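Local coordinates for protein glycosaminoglycan xylosylkinase (Hydra vulgaris, PDB 5XOM) that probably phosphorylates xylose in the glycosaminoglycan linkage region of proteoglycans, as a secretory-pathway kinase of the Fam20 family, at residues F271-A276 with K299-P304; N303-E308 with T357-L362. All blocks are in the same frame, centred on the assembly; numbering follows the deposited sequence.

Contact 1 of 2, residues F271-A276 with K299-P304; sequences FLIGNA and KSFGNP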
ATOM      1  N   PHE A 271      22.858  16.436   2.914  1.00 29.94           N
ATOM      2  CA  PHE A 271      24.280  16.118   2.831  1.00 24.02           C
ATOM      3  C   PHE A 271      24.537  14.993   1.839  1.00 23.43           C
ATOM      4  O   PHE A 271      25.521  15.042   1.089  1.00 26.28           O
ATOM      5  CB  PHE A 271      24.825  15.760   4.210  1.00 29.01           C
ATOM      6  CG  PHE A 271      26.218  15.188   4.182  1.00 30.75           C
ATOM      7  CD1 PHE A 271      27.313  15.981   3.869  1.00 33.68           C
ATOM      8  CD2 PHE A 271      26.424  13.844   4.424  1.00 32.81           C
ATOM      9  CE1 PHE A 271      28.602  15.434   3.838  1.00 30.20           C
ATOM     10  CE2 PHE A 271      27.701  13.299   4.385  1.00 33.88           C
ATOM     11  CZ  PHE A 271      28.785  14.088   4.094  1.00 32.50           C
ATOM     12  N   LEU A 272      23.679  13.963   1.819  1.00 23.09           N
ATOM     13  CA  LEU A 272      23.897  12.857   0.886  1.00 28.17           C
ATOM     14  C   LEU A 272      23.758  13.301  -0.564  1.00 25.61           C
ATOM     15  O   LEU A 272      24.493  12.821  -1.434  1.00 21.98           O
ATOM     16  CB  LEU A 272      22.945  11.693   1.169  1.00 26.37           C
ATOM     17  CG  LEU A 272      22.979  11.103   2.574  1.00 32.33           C
ATOM     18  CD1 LEU A 272      21.670  10.372   2.865  1.00 29.18           C
ATOM     19  CD2 LEU A 272      24.205  10.196   2.729  1.00 25.46           C
ATOM     20  N   ILE A 273      22.813  14.202  -0.856  1.00 30.43           N
ATOM     21  CA  ILE A 273      22.613  14.630  -2.239  1.00 23.53           C
ATOM     22  C   ILE A 273      23.449  15.850  -2.605  1.00 26.17           C
ATOM     23  O   ILE A 273      23.504  16.213  -3.791  1.00 29.23           O
ATOM     24  CB  ILE A 273      21.120  14.897  -2.530  1.00 25.11           C
ATOM     25  CG1 ILE A 273      20.605  16.106  -1.743  1.00 20.81           C
ATOM     26  CG2 ILE A 273      20.296  13.643  -2.228  1.00 20.22           C
ATOM     27  CD1 ILE A 273      19.144  16.439  -2.033  1.00 21.35           C
ATOM     28  N   GLY A 274      24.124  16.470  -1.641  1.00 25.40           N
ATOM     29  CA  GLY A 274      24.946  17.630  -1.928  1.00 22.02           C
ATOM     30  C   GLY A 274      24.176  18.927  -2.062  1.00 32.77           C
ATOM     31  O   GLY A 274      24.620  19.827  -2.779  1.00 32.73           O
ATOM     32  N   ASN A 275      23.031  19.050  -1.384  1.00 28.14           N
ATOM     33  CA  ASN A 275      22.207  20.256  -1.428  1.00 25.42           C
ATOM     34  C   ASN A 275      22.642  21.174  -0.294  1.00 31.32           C
ATOM     35  O   ASN A 275      22.263  20.980   0.865  1.00 28.78           O
ATOM     36  CB  ASN A 275      20.724  19.907  -1.320  1.00 23.64           C
ATOM     37  CG  ASN A 275      19.833  21.145  -1.212  1.00 33.29           C
ATOM     38  OD1 ASN A 275      18.739  21.093  -0.649  1.00 39.62           O
ATOM     39  ND2 ASN A 275      20.283  22.252  -1.773  1.00 31.48           N
ATOM     40  N   ALA A 276      23.428  22.196  -0.631  1.00 25.62           N
ATOM     41  CA  ALA A 276      23.892  23.176   0.335  1.00 26.53           C
ATOM     42  C   ALA A 276      23.055  24.443   0.319  1.00 28.15           C
ATOM     43  O   ALA A 276      23.493  25.468   0.844  1.00 35.93           O
ATOM     44  CB  ALA A 276      25.358  23.512   0.082  1.00 28.90           C
ATOM     45  N   LYS A 299      19.050  21.640  -6.370  1.00 25.31           N
ATOM     46  CA  LYS A 299      20.411  22.170  -6.351  1.00 30.03           C
ATOM     47  C   LYS A 299      21.319  21.181  -5.628  1.00 27.91           C
ATOM     48  O   LYS A 299      21.925  21.442  -4.590  1.00 29.34           O
ATOM     49  CB  LYS A 299      20.445  23.552  -5.712  1.00 28.46           C
ATOM     50  CG  LYS A 299      21.652  24.364  -6.161  1.00 42.69           C
ATOM     51  CD  LYS A 299      21.333  25.222  -7.375  1.00 45.42           C
ATOM     52  CE  LYS A 299      20.448  26.383  -6.990  1.00 46.06           C
ATOM     53  NZ  LYS A 299      21.169  27.263  -6.031  1.00 57.40           N
ATOM     54  N   SER A 300      21.419  20.015  -6.252  1.00 23.59           N
ATOM     55  CA  SER A 300      22.134  18.892  -5.679  1.00 24.58           C
ATOM     56  C   SER A 300      22.759  18.105  -6.821  1.00 21.21           C
ATOM     57  O   SER A 300      22.539  18.401  -8.003  1.00 19.74           O
ATOM     58  CB  SER A 300      21.193  18.046  -4.803  1.00 24.63           C
ATOM     59  OG  SER A 300      20.078  17.590  -5.542  1.00 36.06           O
ATOM     60  N   PHE A 301      23.557  17.101  -6.453  1.00 23.77           N
ATOM     61  CA  PHE A 301      24.312  16.295  -7.416  1.00 20.07           C
ATOM     62  C   PHE A 301      25.025  17.184  -8.438  1.00 24.58           C
ATOM     63  O   PHE A 301      24.985  16.942  -9.647  1.00 23.48           O
ATOM     64  CB  PHE A 301      23.410  15.264  -8.101  1.00 19.23           C
ATOM     65  CG  PHE A 301      22.815  14.253  -7.143  1.00 27.65           C
ATOM     66  CD1 PHE A 301      23.593  13.216  -6.633  1.00 19.50           C
ATOM     67  CD2 PHE A 301      21.481  14.329  -6.766  1.00 19.01           C
ATOM     68  CE1 PHE A 301      23.052  12.283  -5.751  1.00 25.56           C
ATOM     69  CE2 PHE A 301      20.928  13.399  -5.884  1.00 19.05           C
ATOM     70  CZ  PHE A 301      21.718  12.376  -5.373  1.00 24.51           C
ATOM     71  N   GLY A 302      25.682  18.230  -7.938  1.00 23.69           N
ATOM     72  CA  GLY A 302      26.477  19.105  -8.776  1.00 27.15           C
ATOM     73  C   GLY A 302      27.925  18.663  -8.891  1.00 27.32           C
ATOM     74  O   GLY A 302      28.554  18.907  -9.921  1.00 30.88           O
ATOM     75  N   ASN A 303      28.462  17.987  -7.862  1.00 24.83           N
ATOM     76  CA  ASN A 303      29.853  17.545  -7.908  1.00 21.43           C
ATOM     77  C   ASN A 303      29.993  16.241  -7.131  1.00 21.61           C
ATOM     78  O   ASN A 303      29.839  16.216  -5.907  1.00 24.84           O
ATOM     79  CB  ASN A 303      30.810  18.612  -7.362  1.00 28.14           C
ATOM     80  CG  ASN A 303      32.285  18.183  -7.423  1.00 26.85           C
ATOM     81  OD1 ASN A 303      32.627  16.995  -7.517  1.00 30.90           O
ATOM     82  ND2 ASN A 303      33.157  19.176  -7.490  1.00 24.80           N
ATOM     83  N   PRO A 304      30.297  15.135  -7.809  1.00 24.18           N
ATOM     84  CA  PRO A 304      30.362  13.833  -7.132  1.00 21.67           C
ATOM     85  C   PRO A 304      31.644  13.613  -6.346  1.00 26.12           C
ATOM     86  O   PRO A 304      31.776  12.570  -5.696  1.00 22.92           O
ATOM     87  CB  PRO A 304      30.278  12.850  -8.306  1.00 28.47           C
ATOM     88  CG  PRO A 304      30.976  13.587  -9.420  1.00 27.61           C
ATOM     89  CD  PRO A 304      30.621  15.034  -9.246  1.00 25.82           C
TER
HETATM   90  O   HOH W   1      25.264  19.935  -5.484  1.00 23.74           O
HETATM   91  O   HOH W   2      23.558  23.236  -3.398  1.00 29.83           O

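Contact 2 of 2, residues N303-E308 with T357-L362; sequences NPFVDE and TSDHLL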
ATOM      1  N   ASN A 303      28.462  17.987  -7.862  1.00 24.83           N
ATOM      2  CA  ASN A 303      29.853  17.545  -7.908  1.00 21.43           C
ATOM      3  C   ASN A 303      29.993  16.241  -7.131  1.00 21.61           C
ATOM      4  O   ASN A 303      29.839  16.216  -5.907  1.00 24.84           O
ATOM      5  CB  ASN A 303      30.810  18.612  -7.362  1.00 28.14           C
ATOM      6  CG  ASN A 303      32.285  18.183  -7.423  1.00 26.85           C
ATOM      7  OD1 ASN A 303      32.627  16.995  -7.517  1.00 30.90           O
ATOM      8  ND2 ASN A 303      33.157  19.176  -7.490  1.00 24.80           N
ATOM      9  N   PRO A 304      30.297  15.135  -7.809  1.00 24.18           N
ATOM     10  CA  PRO A 304      30.362  13.833  -7.132  1.00 21.67           C
ATOM     11  C   PRO A 304      31.644  13.613  -6.346  1.00 26.12           C
ATOM     12  O   PRO A 304      31.776  12.570  -5.696  1.00 22.92           O
ATOM     13  CB  PRO A 304      30.278  12.850  -8.306  1.00 28.47           C
ATOM     14  CG  PRO A 304      30.976  13.587  -9.420  1.00 27.61           C
ATOM     15  CD  PRO A 304      30.621  15.034  -9.246  1.00 25.82           C
ATOM     16  N   PHE A 305      32.601  14.539  -6.412  1.00 26.44           N
ATOM     17  CA  PHE A 305      33.903  14.345  -5.790  1.00 29.87           C
ATOM     18  C   PHE A 305      34.067  15.128  -4.496  1.00 28.73           C
ATOM     19  O   PHE A 305      35.056  14.922  -3.786  1.00 28.02           O
ATOM     20  CB  PHE A 305      35.033  14.715  -6.768  1.00 28.30           C
ATOM     21  CG  PHE A 305      34.885  14.079  -8.123  1.00 25.35           C
ATOM     22  CD1 PHE A 305      34.858  12.705  -8.258  1.00 23.35           C
ATOM     23  CD2 PHE A 305      34.823  14.863  -9.272  1.00 25.13           C
ATOM     24  CE1 PHE A 305      34.716  12.112  -9.514  1.00 29.47           C
ATOM     25  CE2 PHE A 305      34.702  14.282 -10.527  1.00 26.93           C
ATOM     26  CZ  PHE A 305      34.646  12.901 -10.648  1.00 24.28           C
ATOM     27  N   VAL A 306      33.134  16.021  -4.178  1.00 23.88           N
ATOM     28  CA  VAL A 306      33.237  16.895  -3.016  1.00 29.70           C
ATOM     29  C   VAL A 306      32.078  16.585  -2.081  1.00 35.07           C
ATOM     30  O   VAL A 306      30.926  16.466  -2.517  1.00 33.34           O
ATOM     31  CB  VAL A 306      33.220  18.380  -3.423  1.00 29.22           C
ATOM     32  CG1 VAL A 306      33.229  19.288  -2.195  1.00 29.78           C
ATOM     33  CG2 VAL A 306      34.399  18.701  -4.348  1.00 28.48           C
ATOM     34  N   ASP A 307      32.391  16.455  -0.797  1.00 32.86           N
ATOM     35  CA  ASP A 307      31.396  16.265   0.255  1.00 36.68           C
ATOM     36  C   ASP A 307      31.452  17.485   1.161  1.00 36.19           C
ATOM     37  O   ASP A 307      32.454  17.695   1.861  1.00 41.74           O
ATOM     38  CB  ASP A 307      31.660  14.974   1.020  1.00 28.01           C
ATOM     39  CG  ASP A 307      32.005  13.801   0.093  1.00 30.89           C
ATOM     40  OD1 ASP A 307      32.925  13.013   0.409  1.00 32.75           O
ATOM     41  OD2 ASP A 307      31.357  13.674  -0.970  1.00 30.53           O
ATOM     42  N   GLU A 308      30.378  18.286   1.165  1.00 34.63           N
ATOM     43  CA  GLU A 308      30.368  19.531   1.953  1.00 39.83           C
ATOM     44  C   GLU A 308      29.806  19.194   3.328  1.00 38.11           C
ATOM     45  O   GLU A 308      28.590  19.210   3.563  1.00 34.45           O
ATOM     46  CB  GLU A 308      29.564  20.627   1.256  1.00 43.00           C
ATOM     47  CG  GLU A 308      30.094  21.039  -0.118  1.00 57.02           C
ATOM     48  CD  GLU A 308      31.129  22.152  -0.039  1.00 63.13           C
ATOM     49  OE1 GLU A 308      31.583  22.614  -1.093  1.00 77.39           O
ATOM     50  OE2 GLU A 308      31.466  22.589   1.067  1.00 61.65           O
ATOM     51  N   THR A 357      25.078   9.640 -12.807  1.00 19.64           N
ATOM     52  CA  THR A 357      26.288   8.927 -13.184  1.00 28.86           C
ATOM     53  C   THR A 357      26.730   8.024 -12.042  1.00 26.42           C
ATOM     54  O   THR A 357      26.365   8.224 -10.879  1.00 24.80           O
ATOM     55  CB  THR A 357      27.427   9.897 -13.502  1.00 27.68           C
ATOM     56  OG1 THR A 357      27.708  10.686 -12.340  1.00 24.81           O
ATOM     57  CG2 THR A 357      27.053  10.819 -14.658  1.00 23.15           C
ATOM     58  N   SER A 358      27.543   7.024 -12.378  1.00 27.27           N
ATOM     59  CA  SER A 358      28.030   6.125 -11.336  1.00 28.93           C
ATOM     60  C   SER A 358      28.885   6.864 -10.311  1.00 31.90           C
ATOM     61  O   SER A 358      28.985   6.403  -9.166  1.00 33.88           O
ATOM     62  CB  SER A 358      28.823   4.976 -11.960  1.00 32.77           C
ATOM     63  OG  SER A 358      29.884   5.467 -12.755  1.00 40.21           O
ATOM     64  N   ASP A 359      29.485   8.000 -10.684  1.00 24.03           N
ATOM     65  CA  ASP A 359      30.265   8.765  -9.718  1.00 24.96           C
ATOM     66  C   ASP A 359      29.385   9.410  -8.650  1.00 25.17           C
ATOM     67  O   ASP A 359      29.776   9.484  -7.484  1.00 25.17           O
ATOM     68  CB  ASP A 359      31.107   9.843 -10.428  1.00 29.62           C
ATOM     69  CG  ASP A 359      32.224   9.253 -11.294  1.00 38.08           C
ATOM     70  OD1 ASP A 359      32.803   8.220 -10.924  1.00 30.06           O
ATOM     71  OD2 ASP A 359      32.574   9.881 -12.324  1.00 37.94           O
ATOM     72  N   HIS A 360      28.205   9.906  -9.030  1.00 27.21           N
ATOM     73  CA  HIS A 360      27.275  10.410  -8.017  1.00 25.97           C
ATOM     74  C   HIS A 360      26.666   9.288  -7.192  1.00 23.58           C
ATOM     75  O   HIS A 360      26.405   9.469  -5.994  1.00 22.85           O
ATOM     76  CB  HIS A 360      26.137  11.230  -8.641  1.00 19.70           C
ATOM     77  CG  HIS A 360      26.561  12.593  -9.127  1.00 24.89           C
ATOM     78  ND1 HIS A 360      26.931  13.603  -8.251  1.00 24.57           N
ATOM     79  CD2 HIS A 360      26.617  13.125 -10.373  1.00 26.44           C
ATOM     80  CE1 HIS A 360      27.220  14.684  -8.945  1.00 27.04           C
ATOM     81  NE2 HIS A 360      27.037  14.419 -10.228  1.00 25.00           N
ATOM     82  N   LEU A 361      26.423   8.122  -7.805  1.00 25.43           N
ATOM     83  CA  LEU A 361      25.929   6.979  -7.040  1.00 27.26           C
ATOM     84  C   LEU A 361      26.929   6.583  -5.964  1.00 29.26           C
ATOM     85  O   LEU A 361      26.561   6.386  -4.801  1.00 25.43           O
ATOM     86  CB  LEU A 361      25.636   5.809  -7.986  1.00 22.63           C
ATOM     87  CG  LEU A 361      24.398   6.053  -8.848  1.00 22.91           C
ATOM     88  CD1 LEU A 361      24.293   5.079 -10.010  1.00 21.81           C
ATOM     89  CD2 LEU A 361      23.147   5.974  -7.965  1.00 25.38           C
ATOM     90  N   LEU A 362      28.217   6.519  -6.322  1.00 25.65           N
ATOM     91  CA  LEU A 362      29.227   6.170  -5.338  1.00 25.95           C
ATOM     92  C   LEU A 362      29.471   7.292  -4.337  1.00 27.53           C
ATOM     93  O   LEU A 362      29.901   7.025  -3.215  1.00 26.86           O
ATOM     94  CB  LEU A 362      30.528   5.767  -6.044  1.00 32.97           C
ATOM     95  CG  LEU A 362      30.278   4.511  -6.886  1.00 47.18           C
ATOM     96  CD1 LEU A 362      31.452   4.222  -7.811  1.00 45.80           C
ATOM     97  CD2 LEU A 362      29.952   3.309  -5.979  1.00 48.83           C
TER
HETATM   98  O   HOH W   3      26.811  14.719  -5.572  1.00 24.28           O
HETATM   99  O   HOH W   4      32.138   9.964  -6.351  1.00 22.43           O

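Contact 1 of 2, residues F271-A276 with K299-P304
The Phe301 ring carries the carbonyl oxygen of Ile273 over one face, Ile273 O standing 3.9 Å above the ring plane at its centre. The far part of the ring, CE2 and CZ, packs against CB and the CG2 methyl of the same residue, with Phe301 CZ 3.7 Å from Ile273 CG2, and the two side chains meet at about a right angle. Ala134 and Ala137 of helix 132-144, and Leu356, also touch the ring. Ile273 O also accepts a bond from Phe301 N at 2.8 Å, with the donor nearly in line with the C=O (178°). One residue thus engages Phe301 through both backbone and side chain. Ile273 holds CG1 between its backbone N and carbonyl carbon (chi1 67°), which lays CG1 and CD1 over Ser300 CB while CG2 serves the ring. With an alanine in place of Phe301, a gap would probably open beside Ile273 and Ala137, leaving the isoleucine methyl without its aromatic partner. Further along, Asn275 CA makes a CH···O contact of 3.4 Å to Lys299 O. Two waters extend the seam: one accepts from Gly302 N and donates to Gly274 O, the other links Ala276 N to Lys299 O. The Lys299 amine turns from the contact to a salt bridge with Asp277 and a bond to Tyr126 O, and Ser300 OG bonds Asn297 O. Gly274, with positive phi, is the C-prime residue of a Schellman motif ending helix 259-273; a side chain there would be jammed against Ile273 O. By analogy with other Fam20 kinases, Gly274 to Ala276 probably open the catalytic loop, and 299-304 probably lies at the start of the activation segment.

Contact 2 of 2, residues N303-E308 with T357-L362
His360 has CG beside its backbone N and anti to the carbonyl carbon (chi1 -73°), which, with chi2 -69°, turns its imidazole face onto Pro304. The proline answers with a CH-pi contact: Pro304 CB lies 3.7 Å from the ring centroid, displaced toward ND1, while Pro304 CD comes within 3.4 Å of His360 CE1. Beside this stack Asp359 also meets the proline, its CB 3.8 Å from Pro304 CB. The turn that presents Pro304 is an Asx turn, in which Asn303 OD1 accepts from Phe305 N at 2.7 Å; it packs on the first turn of helix 358-382, where Thr357 is the N-cap and its OG1 takes a weak bond from His360 N. Phe305 folds its ring under its neighbour, with Pro304 CG over the centre of one face, so the proline ring lies between His360 and Phe305; Phe305 CZ reaches Asp359 OD2 at 4.0 Å, the ring and carboxylate planes 53° apart. One water donates to both Pro304 O and Asp359 O; another, in the imidazole plane 2.9 Å from His360 ND1, also gives a weak bond to Asn303 O. Farther along the helix, Arg366 and Arg367 form salt bridges with the two carboxylate oxygens of Asp307.

Overall arrangement
From the N terminus, the chain reaches contact 1 at the end of helix 259-273, passes through strands 280-286 and 289-292, and returns at 299-304, closing a loop of 22 residues. It runs straight on into contact 2, which shares Asn303 and Pro304. After helices 313-318, 323-334 and 339-347, 357-362 comes back on 303-308, closing a second loop of 48 residues. The two closures follow one another along the chain, overlapping at those shared residues, and their centres lie about 8 Å apart. They also touch directly, through Phe301 O and His360 CE1, 3.3 Å apart. One loop after strand 289-292 thereby joins helix 259-273 to the start of helix 358-382.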